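PDB 2JAF: halorhodopsin from Halobacterium salinarum, which uses light absorbed by its bound retinal to pump chloride ions across the membrane. Local coordinates for residues L159-F164 with I212-G217; A222-Q225 with A229-W232; A139-M144 with V205-Y210. The protein carries 2 engineered substitutions. One frame throughout, in Å; residues are numbered along the deposited sequence.

In the fold
Contacts 3 and 1 both use helix 193-216 of the seven-helix retinal-protein bundle, and contact 2 lies just beyond it, between the following loop and helix 227-255. Contact 3, which joins helix 193-216 to helix 131-153, lies near the centre of the chain, about 7 Å from it. Contact 1 joins the same helix to helix 158-180; its centre is about 14 Å from that of contact 3. Along the chain these two alternate: 139-144, 159-164, 205-210, 212-217. Contact 2 follows in series; its centre is about 13 Å from that of contact 1, which it touches through probable backbone hydrogen bonds and packing, and about 19 Å from that of contact 3. One helix thus ties the retinal pocket to the loop end of the bundle.

Contact 1: L159-F164 with I212-G217; sequences LFRWAF and IVWAVG. With BOG (octyl beta-D-glucopyranoside), chain F.
W214 sets the edge of its ring against a face of W162, a T-shaped pair that joins helices 193-216 and 158-180 of the seven-helix rhodopsin bundle. The six-membered rings stand at 86°, with centroids 5.5 Å apart, and W214 CZ3 comes within 4.0 Å of W162 CH2 near the rim of the face. A215 CB meets the edge of the same W162 ring. On the opposite face lies the alkyl chain of octyl glucoside, whose C4' is 3.6 Å from W162 CG, so the indole is sandwiched between protein and detergent. R161 brings NH2 to 4.0 Å from W214 CZ2, its guanidinium only slightly inclined to the indole plane. Backbone carbonyls hold that group in place, those of A152 and T154 through NH1 and that of E219 through NH2.

The local helix axes run antiparallel, 12.7 Å apart, a gap that the large side chains bridge. W214 also touches retinal, which makes W162 a second-shell neighbour of the pocket. With CG anti to the carbonyl carbon (chi1 -76°) and the indole turned by chi2, W162 NE1 donates a moderately bent hydrogen bond (145°) of 2.8 Å to octyl glucoside O2, near the ring plane.

Contact 2: A222-Q225 with A229-W232; sequences ALVQ and ATSW. Engineered in segment 229-232: A229 (natural residue Val).
V224 reaches from the loop after helix 193-216 to the opening turns of helix 227-255, a small case of a connecting segment folding back on the helix it leads into. The apolar part of the contact is a meeting of methyl groups. V224 CG1 lies 4.0 Å from A229 CB, and both side chains leave their backbones toward the other segment. The valine turns CG1 anti to its own amide nitrogen (chi1 163°), which puts this branch, rather than CG2, against the alanine. A229 is an engineered residue, valine in the natural protein, so the single methyl met here belongs to the deposited variant.

The mixed part of the contact is looser. V224 CG1 also stands 4.3 Å from T230 OG1, a van der Waals approach to a hydroxyl that is hydrogen-bonded to S226 O, one turn back and just before the helix. The position of OG1 anti to the carbonyl carbon (chi1 -59°) suits that bond. T230 OG1 also packs against G217 CA.

Polar bonds of the backbone fix the loop that carries the valine. V224 N probably bonds to V216 O, and A222 N to G217 O, which ties the segment to the end of the preceding helix.

Around this junction V224 packs on V216 and T230 on V213, both of helix 193-216. Further along helix 227-255, S231 and W232 touch helix 27-50. A222 and Q225 instead touch the connection between the antiparallel strands 87-90 and 101-104, so the loop is seated between that hairpin and the two helices it links.

Contact 3: A139-M144 with V205-Y210; sequences AADIGM and VLWLGY. With RET (retinal), chain G.
W207 reaches from helix 193-216 to D141 and M144 of helix 131-153 in the retinal pocket of this rhodopsin bundle. Its CB starts 3.8 Å from the retinal methyl C19. From there the indole runs along the methyl-bearing edge of the polyene: CE3 also packs on C19, while NE1 lies 3.5 Å from C20, which sits over one ring face toward the rim. At the tip, CZ3 approaches D141 OD1 to 3.4 Å. The carboxylate oxygen comes in at the ring edge, near its plane, although the two planes are inclined by 53°. The same CZ3 is 4.3 Å from M144 CE, and the bend in the methionine chain (chi3 80°) also carries this methyl to 3.7 Å from retinal C9.

Y210, one turn after W207, closes a different side of the chromophore. Its ring lies over a flat face of the polyene, with C12 above the ring centre and 3.5 Å from CE2, and Y210 OH is hydrogen-bonded to D238 OD1. Were Y210 replaced by an alanine, this face of the polyene would probably lose its aromatic wall and D238 OD1 its phenolic partner.

Retinal is therefore bounded by an indole along its methyl edge and a phenol over one face, which should restrict how the polyene can move. D141 OD2 is hydrogen-bonded to T116 OG1, and that bond helps orient the carboxylate. OD1 then faces the carbon-hydrogen edge of W207, where any attraction is likely to be weakly electrostatic.

Contact 1: L159-F164 with I212-G217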
loop_
_atom_site.group_PDB
_atom_site.type_symbol
_atom_site.label_atom_id
_atom_site.label_comp_id
_atom_site.label_asym_id
_atom_site.label_seq_id
_atom_site.Cartn_x
_atom_site.Cartn_y
_atom_site.Cartn_z
ATOM N N LEU A 159 0.444 2.395 28.082
ATOM C CA LEU A 159 0.672 0.985 27.789
ATOM C C LEU A 159 0.581 0.648 26.294
ATOM O O LEU A 159 1.441 -0.044 25.743
ATOM C CB LEU A 159 -0.346 0.131 28.546
ATOM C CG LEU A 159 -0.466 -1.324 28.079
ATOM C CD1 LEU A 159 0.842 -2.050 28.351
ATOM C CD2 LEU A 159 -1.628 -2.010 28.792
ATOM N N PHE A 160 -0.468 1.128 25.640
ATOM C CA PHE A 160 -0.654 0.841 24.225
ATOM C C PHE A 160 0.361 1.535 23.323
ATOM O O PHE A 160 0.736 0.992 22.281
ATOM C CB PHE A 160 -2.084 1.184 23.808
ATOM C CG PHE A 160 -3.122 0.350 24.510
ATOM C CD1 PHE A 160 -3.137 -1.031 24.353
ATOM C CD2 PHE A 160 -4.073 0.943 25.336
ATOM C CE1 PHE A 160 -4.088 -1.817 25.012
ATOM C CE2 PHE A 160 -5.030 0.167 26.002
ATOM C CZ PHE A 160 -5.039 -1.210 25.842
ATOM N N ARG A 161 0.814 2.725 23.715
ATOM C CA ARG A 161 1.820 3.430 22.922
ATOM C C ARG A 161 3.076 2.556 22.865
ATOM O O ARG A 161 3.645 2.334 21.797
ATOM C CB ARG A 161 2.173 4.784 23.553
ATOM C CG ARG A 161 1.068 5.830 23.486
ATOM C CD ARG A 161 1.502 7.141 24.140
ATOM N NE ARG A 161 2.610 7.808 23.444
ATOM C CZ ARG A 161 2.472 8.567 22.358
ATOM N NH1 ARG A 161 1.270 8.764 21.832
ATOM N NH2 ARG A 161 3.533 9.139 21.799
ATOM N N TRP A 162 3.498 2.049 24.019
ATOM C CA TRP A 162 4.691 1.216 24.066
ATOM C C TRP A 162 4.493 -0.189 23.514
ATOM O O TRP A 162 5.448 -0.808 23.032
ATOM C CB TRP A 162 5.248 1.168 25.492
ATOM C CG TRP A 162 5.960 2.444 25.853
ATOM C CD1 TRP A 162 5.489 3.452 26.643
ATOM C CD2 TRP A 162 7.253 2.865 25.392
ATOM N NE1 TRP A 162 6.408 4.476 26.700
ATOM C CE2 TRP A 162 7.498 4.144 25.944
ATOM C CE3 TRP A 162 8.226 2.287 24.564
ATOM C CZ2 TRP A 162 8.681 4.862 25.694
ATOM C CZ3 TRP A 162 9.407 2.999 24.312
ATOM C CH2 TRP A 162 9.620 4.276 24.880
ATOM N N ALA A 163 3.270 -0.707 23.578
ATOM C CA ALA A 163 3.022 -2.032 23.024
ATOM C C ALA A 163 3.203 -1.949 21.502
ATOM O O ALA A 163 3.740 -2.867 20.879
ATOM C CB ALA A 163 1.606 -2.504 23.378
ATOM N N PHE A 164 2.765 -0.844 20.898
ATOM C CA PHE A 164 2.929 -0.676 19.453
ATOM C C PHE A 164 4.419 -0.537 19.125
ATOM O O PHE A 164 4.900 -1.057 18.112
ATOM C CB PHE A 164 2.179 0.564 18.949
ATOM C CG PHE A 164 0.732 0.312 18.596
ATOM C CD1 PHE A 164 0.388 -0.649 17.646
ATOM C CD2 PHE A 164 -0.285 1.060 19.192
ATOM C CE1 PHE A 164 -0.953 -0.862 17.288
ATOM C CE2 PHE A 164 -1.629 0.857 18.844
ATOM C CZ PHE A 164 -1.961 -0.105 17.891
ATOM N N ILE A 212 15.747 4.737 18.689
ATOM C CA ILE A 212 16.415 5.326 19.846
ATOM C C ILE A 212 15.934 6.765 19.990
ATOM O O ILE A 212 15.619 7.217 21.090
ATOM C CB ILE A 212 17.952 5.303 19.679
ATOM C CG1 ILE A 212 18.439 3.854 19.738
ATOM C CG2 ILE A 212 18.623 6.140 20.765
ATOM C CD1 ILE A 212 19.938 3.687 19.552
ATOM N N VAL A 213 15.879 7.486 18.873
ATOM C CA VAL A 213 15.423 8.869 18.895
ATOM C C VAL A 213 13.978 8.914 19.390
ATOM O O VAL A 213 13.629 9.761 20.213
ATOM C CB VAL A 213 15.487 9.514 17.486
ATOM C CG1 VAL A 213 14.780 10.865 17.500
ATOM C CG2 VAL A 213 16.943 9.711 17.061
ATOM N N TRP A 214 13.145 8.005 18.892
ATOM C CA TRP A 214 11.735 7.979 19.297
ATOM C C TRP A 214 11.613 7.777 20.805
ATOM O O TRP A 214 10.868 8.493 21.485
ATOM C CB TRP A 214 10.983 6.850 18.591
ATOM C CG TRP A 214 9.475 7.015 18.624
ATOM C CD1 TRP A 214 8.704 7.637 17.690
ATOM C CD2 TRP A 214 8.574 6.572 19.655
ATOM N NE1 TRP A 214 7.379 7.610 18.068
ATOM C CE2 TRP A 214 7.273 6.963 19.270
ATOM C CE3 TRP A 214 8.743 5.884 20.865
ATOM C CZ2 TRP A 214 6.140 6.688 20.054
ATOM C CZ3 TRP A 214 7.609 5.611 21.648
ATOM C CH2 TRP A 214 6.331 6.013 21.235
ATOM N N ALA A 215 12.354 6.798 21.320
ATOM C CA ALA A 215 12.336 6.477 22.743
ATOM C C ALA A 215 12.919 7.567 23.638
ATOM O O ALA A 215 12.403 7.819 24.725
ATOM C CB ALA A 215 13.075 5.163 22.988
ATOM N N VAL A 216 14.003 8.197 23.197
ATOM C CA VAL A 216 14.637 9.244 23.993
ATOM C C VAL A 216 13.895 10.576 23.889
ATOM O O VAL A 216 13.846 11.347 24.857
ATOM C CB VAL A 216 16.115 9.430 23.565
ATOM C CG1 VAL A 216 16.738 10.624 24.282
ATOM C CG2 VAL A 216 16.892 8.164 23.881
ATOM N N GLY A 217 13.304 10.822 22.722
ATOM C CA GLY A 217 12.575 12.058 22.478
ATOM C C GLY A 217 11.230 12.240 23.163
ATOM O O GLY A 217 10.760 11.384 23.909
HETATM C C1 BOG F . 7.626 5.536 30.336
HETATM O O1 BOG F . 6.948 4.376 29.847
HETATM C C2 BOG F . 7.058 6.825 29.652
HETATM O O2 BOG F . 7.207 6.729 28.232
HETATM C C3 BOG F . 7.807 8.075 30.212
HETATM O O3 BOG F . 7.313 9.266 29.603
HETATM C C4 BOG F . 7.603 8.130 31.746
HETATM O O4 BOG F . 8.268 9.268 32.305
HETATM C C5 BOG F . 8.150 6.819 32.403
HETATM O O5 BOG F . 7.471 5.658 31.813
HETATM C C6 BOG F . 7.935 6.841 33.927
HETATM O O6 BOG F . 6.570 6.597 34.283
HETATM C "C1'" BOG F . 7.435 3.170 30.435
HETATM C "C2'" BOG F . 7.106 2.001 29.543
HETATM C "C3'" BOG F . 8.362 1.563 28.840
HETATM C "C4'" BOG F . 8.132 0.383 27.919
HETATM C "C5'" BOG F . 9.427 -0.022 27.229
HETATM C "C6'" BOG F . 9.145 -0.948 26.059
HETATM C "C7'" BOG F . 10.405 -1.364 25.354
HETATM C "C8'" BOG F . 10.074 -2.282 24.200
#

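Contact 2: A222-Q225 with A229-W232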
loop_
_atom_site.group_PDB
_atom_site.type_symbol
_atom_site.label_atom_id
_atom_site.label_comp_id
_atom_site.label_asym_id
_atom_site.label_seq_id
_atom_site.Cartn_x
_atom_site.Cartn_y
_atom_site.Cartn_z
ATOM N N ALA A 222 10.701 10.986 26.694
ATOM C CA ALA A 222 10.851 12.427 26.856
ATOM C C ALA A 222 12.063 12.792 27.723
ATOM O O ALA A 222 11.989 13.673 28.583
ATOM C CB ALA A 222 9.565 13.037 27.441
ATOM N N LEU A 223 13.180 12.097 27.510
ATOM C CA LEU A 223 14.403 12.412 28.244
ATOM C C LEU A 223 14.873 13.735 27.638
ATOM O O LEU A 223 15.503 14.565 28.303
ATOM C CB LEU A 223 15.455 11.316 28.041
ATOM C CG LEU A 223 15.007 9.899 28.412
ATOM C CD1 LEU A 223 16.209 8.959 28.372
ATOM C CD2 LEU A 223 14.380 9.886 29.791
ATOM N N VAL A 224 14.556 13.913 26.357
ATOM C CA VAL A 224 14.845 15.143 25.628
ATOM C C VAL A 224 13.448 15.664 25.295
ATOM O O VAL A 224 12.715 15.038 24.533
ATOM C CB VAL A 224 15.605 14.885 24.305
ATOM C CG1 VAL A 224 15.510 16.109 23.412
ATOM C CG2 VAL A 224 17.072 14.587 24.589
ATOM N N GLN A 225 13.071 16.796 25.874
ATOM C CA GLN A 225 11.741 17.344 25.643
ATOM C C GLN A 225 11.637 18.367 24.520
ATOM O O GLN A 225 10.555 18.891 24.261
ATOM C CB GLN A 225 11.208 17.942 26.945
ATOM C CG GLN A 225 10.806 16.874 27.951
ATOM C CD GLN A 225 10.346 17.444 29.271
ATOM O OE1 GLN A 225 9.912 18.592 29.346
ATOM N NE2 GLN A 225 10.425 16.635 30.324
ATOM N N ALA A 229 14.996 19.514 18.839
ATOM C CA ALA A 229 16.137 18.611 18.949
ATOM C C ALA A 229 15.809 17.231 18.379
ATOM O O ALA A 229 16.617 16.641 17.659
ATOM C CB ALA A 229 16.569 18.490 20.407
ATOM N N THR A 230 14.630 16.717 18.710
ATOM C CA THR A 230 14.209 15.409 18.211
ATOM C C THR A 230 14.147 15.456 16.684
ATOM O O THR A 230 14.562 14.522 15.998
ATOM C CB THR A 230 12.815 15.027 18.765
ATOM O OG1 THR A 230 12.861 14.991 20.198
ATOM C CG2 THR A 230 12.390 13.659 18.251
ATOM N N SER A 231 13.631 16.558 16.152
ATOM C CA SER A 231 13.533 16.709 14.704
ATOM C C SER A 231 14.915 16.674 14.050
ATOM O O SER A 231 15.114 15.991 13.043
ATOM C CB SER A 231 12.815 18.018 14.359
ATOM O OG SER A 231 12.548 18.089 12.967
ATOM N N TRP A 232 15.879 17.395 14.619
ATOM C CA TRP A 232 17.224 17.402 14.051
ATOM C C TRP A 232 17.865 16.014 14.064
ATOM O O TRP A 232 18.600 15.658 13.141
ATOM C CB TRP A 232 18.139 18.393 14.794
ATOM C CG TRP A 232 18.260 19.740 14.096
ATOM C CD1 TRP A 232 17.689 20.920 14.486
ATOM C CD2 TRP A 232 18.942 20.015 12.860
ATOM N NE1 TRP A 232 17.970 21.908 13.570
ATOM C CE2 TRP A 232 18.736 21.380 12.564
ATOM C CE3 TRP A 232 19.705 19.237 11.973
ATOM C CZ2 TRP A 232 19.264 21.991 11.413
ATOM C CZ3 TRP A 232 20.231 19.844 10.825
ATOM C CH2 TRP A 232 20.005 21.210 10.560
#

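Contact 3: A139-M144 with V205-Y210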
loop_
_atom_site.group_PDB
_atom_site.type_symbol
_atom_site.label_atom_id
_atom_site.label_comp_id
_atom_site.label_asym_id
_atom_site.label_seq_id
_atom_site.Cartn_x
_atom_site.Cartn_y
_atom_site.Cartn_z
ATOM N N ALA A 139 6.700 -6.097 3.221
ATOM C CA ALA A 139 5.499 -6.185 4.036
ATOM C C ALA A 139 5.869 -5.971 5.496
ATOM O O ALA A 139 5.176 -5.260 6.222
ATOM C CB ALA A 139 4.845 -7.545 3.856
ATOM N N ALA A 140 6.972 -6.582 5.920
ATOM C CA ALA A 140 7.420 -6.453 7.301
ATOM C C ALA A 140 7.795 -5.010 7.569
ATOM O O ALA A 140 7.542 -4.469 8.652
ATOM C CB ALA A 140 8.624 -7.366 7.553
ATOM N N ASP A 141 8.402 -4.386 6.567
ATOM C CA ASP A 141 8.827 -3.004 6.680
ATOM C C ASP A 141 7.616 -2.092 6.824
ATOM O O ASP A 141 7.606 -1.179 7.645
ATOM C CB ASP A 141 9.639 -2.613 5.446
ATOM C CG ASP A 141 10.256 -1.240 5.572
ATOM O OD1 ASP A 141 11.279 -1.101 6.279
ATOM O OD2 ASP A 141 9.706 -0.298 4.973
ATOM N N ILE A 142 6.586 -2.343 6.019
ATOM C CA ILE A 142 5.379 -1.533 6.088
ATOM C C ILE A 142 4.748 -1.691 7.468
ATOM O O ILE A 142 4.275 -0.720 8.053
ATOM C CB ILE A 142 4.383 -1.933 4.969
ATOM C CG1 ILE A 142 4.968 -1.513 3.610
ATOM C CG2 ILE A 142 3.037 -1.254 5.186
ATOM C CD1 ILE A 142 4.177 -2.000 2.403
ATOM N N GLY A 143 4.761 -2.914 7.991
ATOM C CA GLY A 143 4.209 -3.159 9.315
ATOM C C GLY A 143 4.954 -2.370 10.379
ATOM O O GLY A 143 4.347 -1.808 11.296
ATOM N N MET A 144 6.280 -2.320 10.261
ATOM C CA MET A 144 7.100 -1.584 11.222
ATOM C C MET A 144 6.702 -0.113 11.201
ATOM O O MET A 144 6.509 0.515 12.246
ATOM C CB MET A 144 8.595 -1.735 10.869
ATOM C CG MET A 144 9.557 -0.856 11.675
ATOM S SD MET A 144 11.248 -0.914 11.001
ATOM C CE MET A 144 11.077 0.233 9.642
ATOM N N VAL A 205 23.117 -0.157 11.475
ATOM C CA VAL A 205 23.495 0.874 12.434
ATOM C C VAL A 205 22.625 2.127 12.361
ATOM O O VAL A 205 22.128 2.608 13.384
ATOM C CB VAL A 205 24.980 1.273 12.257
ATOM C CG1 VAL A 205 25.345 2.391 13.220
ATOM C CG2 VAL A 205 25.862 0.062 12.512
ATOM N N LEU A 206 22.431 2.661 11.163
ATOM C CA LEU A 206 21.634 3.876 11.038
ATOM C C LEU A 206 20.150 3.643 11.342
ATOM O O LEU A 206 19.522 4.465 12.012
ATOM C CB LEU A 206 21.806 4.473 9.644
ATOM C CG LEU A 206 23.261 4.840 9.321
ATOM C CD1 LEU A 206 23.368 5.291 7.874
ATOM C CD2 LEU A 206 23.738 5.940 10.260
ATOM N N TRP A 207 19.588 2.533 10.865
ATOM C CA TRP A 207 18.173 2.268 11.127
ATOM C C TRP A 207 17.894 2.103 12.624
ATOM O O TRP A 207 16.802 2.435 13.099
ATOM C CB TRP A 207 17.694 1.041 10.332
ATOM C CG TRP A 207 17.487 1.324 8.850
ATOM C CD1 TRP A 207 18.304 2.063 8.031
ATOM C CD2 TRP A 207 16.458 0.782 8.000
ATOM N NE1 TRP A 207 17.851 2.006 6.733
ATOM C CE2 TRP A 207 16.723 1.227 6.685
ATOM C CE3 TRP A 207 15.343 -0.041 8.225
ATOM C CZ2 TRP A 207 15.915 0.877 5.594
ATOM C CZ3 TRP A 207 14.537 -0.391 7.139
ATOM C CH2 TRP A 207 14.829 0.069 5.841
ATOM N N LEU A 208 18.873 1.602 13.373
ATOM C CA LEU A 208 18.702 1.445 14.816
ATOM C C LEU A 208 18.595 2.813 15.489
ATOM O O LEU A 208 18.035 2.936 16.583
ATOM C CB LEU A 208 19.880 0.663 15.411
ATOM C CG LEU A 208 19.821 -0.858 15.282
ATOM C CD1 LEU A 208 21.174 -1.475 15.595
ATOM C CD2 LEU A 208 18.761 -1.384 16.242
ATOM N N GLY A 209 19.131 3.844 14.842
ATOM C CA GLY A 209 19.060 5.175 15.415
ATOM C C GLY A 209 17.636 5.709 15.521
ATOM O O GLY A 209 17.317 6.457 16.448
ATOM N N TYR A 210 16.765 5.333 14.587
ATOM C CA TYR A 210 15.396 5.851 14.626
ATOM C C TYR A 210 14.600 5.469 15.875
ATOM O O TYR A 210 13.996 6.336 16.504
ATOM C CB TYR A 210 14.641 5.470 13.346
ATOM C CG TYR A 210 15.224 6.151 12.125
ATOM C CD1 TYR A 210 16.373 5.651 11.505
ATOM C CD2 TYR A 210 14.640 7.305 11.599
ATOM C CE1 TYR A 210 16.924 6.286 10.380
ATOM C CE2 TYR A 210 15.183 7.949 10.478
ATOM C CZ TYR A 210 16.323 7.433 9.874
ATOM O OH TYR A 210 16.845 8.049 8.758
HETATM C C1 RET G . 10.042 3.629 14.987
HETATM C C2 RET G . 9.301 3.489 16.400
HETATM C C3 RET G . 8.816 2.070 16.788
HETATM C C4 RET G . 10.044 1.050 16.839
HETATM C C5 RET G . 10.971 1.061 15.559
HETATM C C6 RET G . 11.002 2.308 14.635
HETATM C C7 RET G . 11.820 2.221 13.378
HETATM C C8 RET G . 11.966 3.058 12.316
HETATM C C9 RET G . 12.978 2.931 11.302
HETATM C C10 RET G . 12.923 4.025 10.436
HETATM C C11 RET G . 13.779 4.214 9.372
HETATM C C12 RET G . 13.678 5.381 8.599
HETATM C C13 RET G . 14.485 5.628 7.413
HETATM C C14 RET G . 14.152 6.859 6.776
HETATM C C15 RET G . 14.592 7.255 5.536
HETATM C C16 RET G . 8.863 3.781 13.958
HETATM C C17 RET G . 10.894 4.998 15.080
HETATM C C18 RET G . 11.802 -0.194 15.342
HETATM C C19 RET G . 14.104 1.752 11.338
HETATM C C20 RET G . 15.596 4.669 6.946
#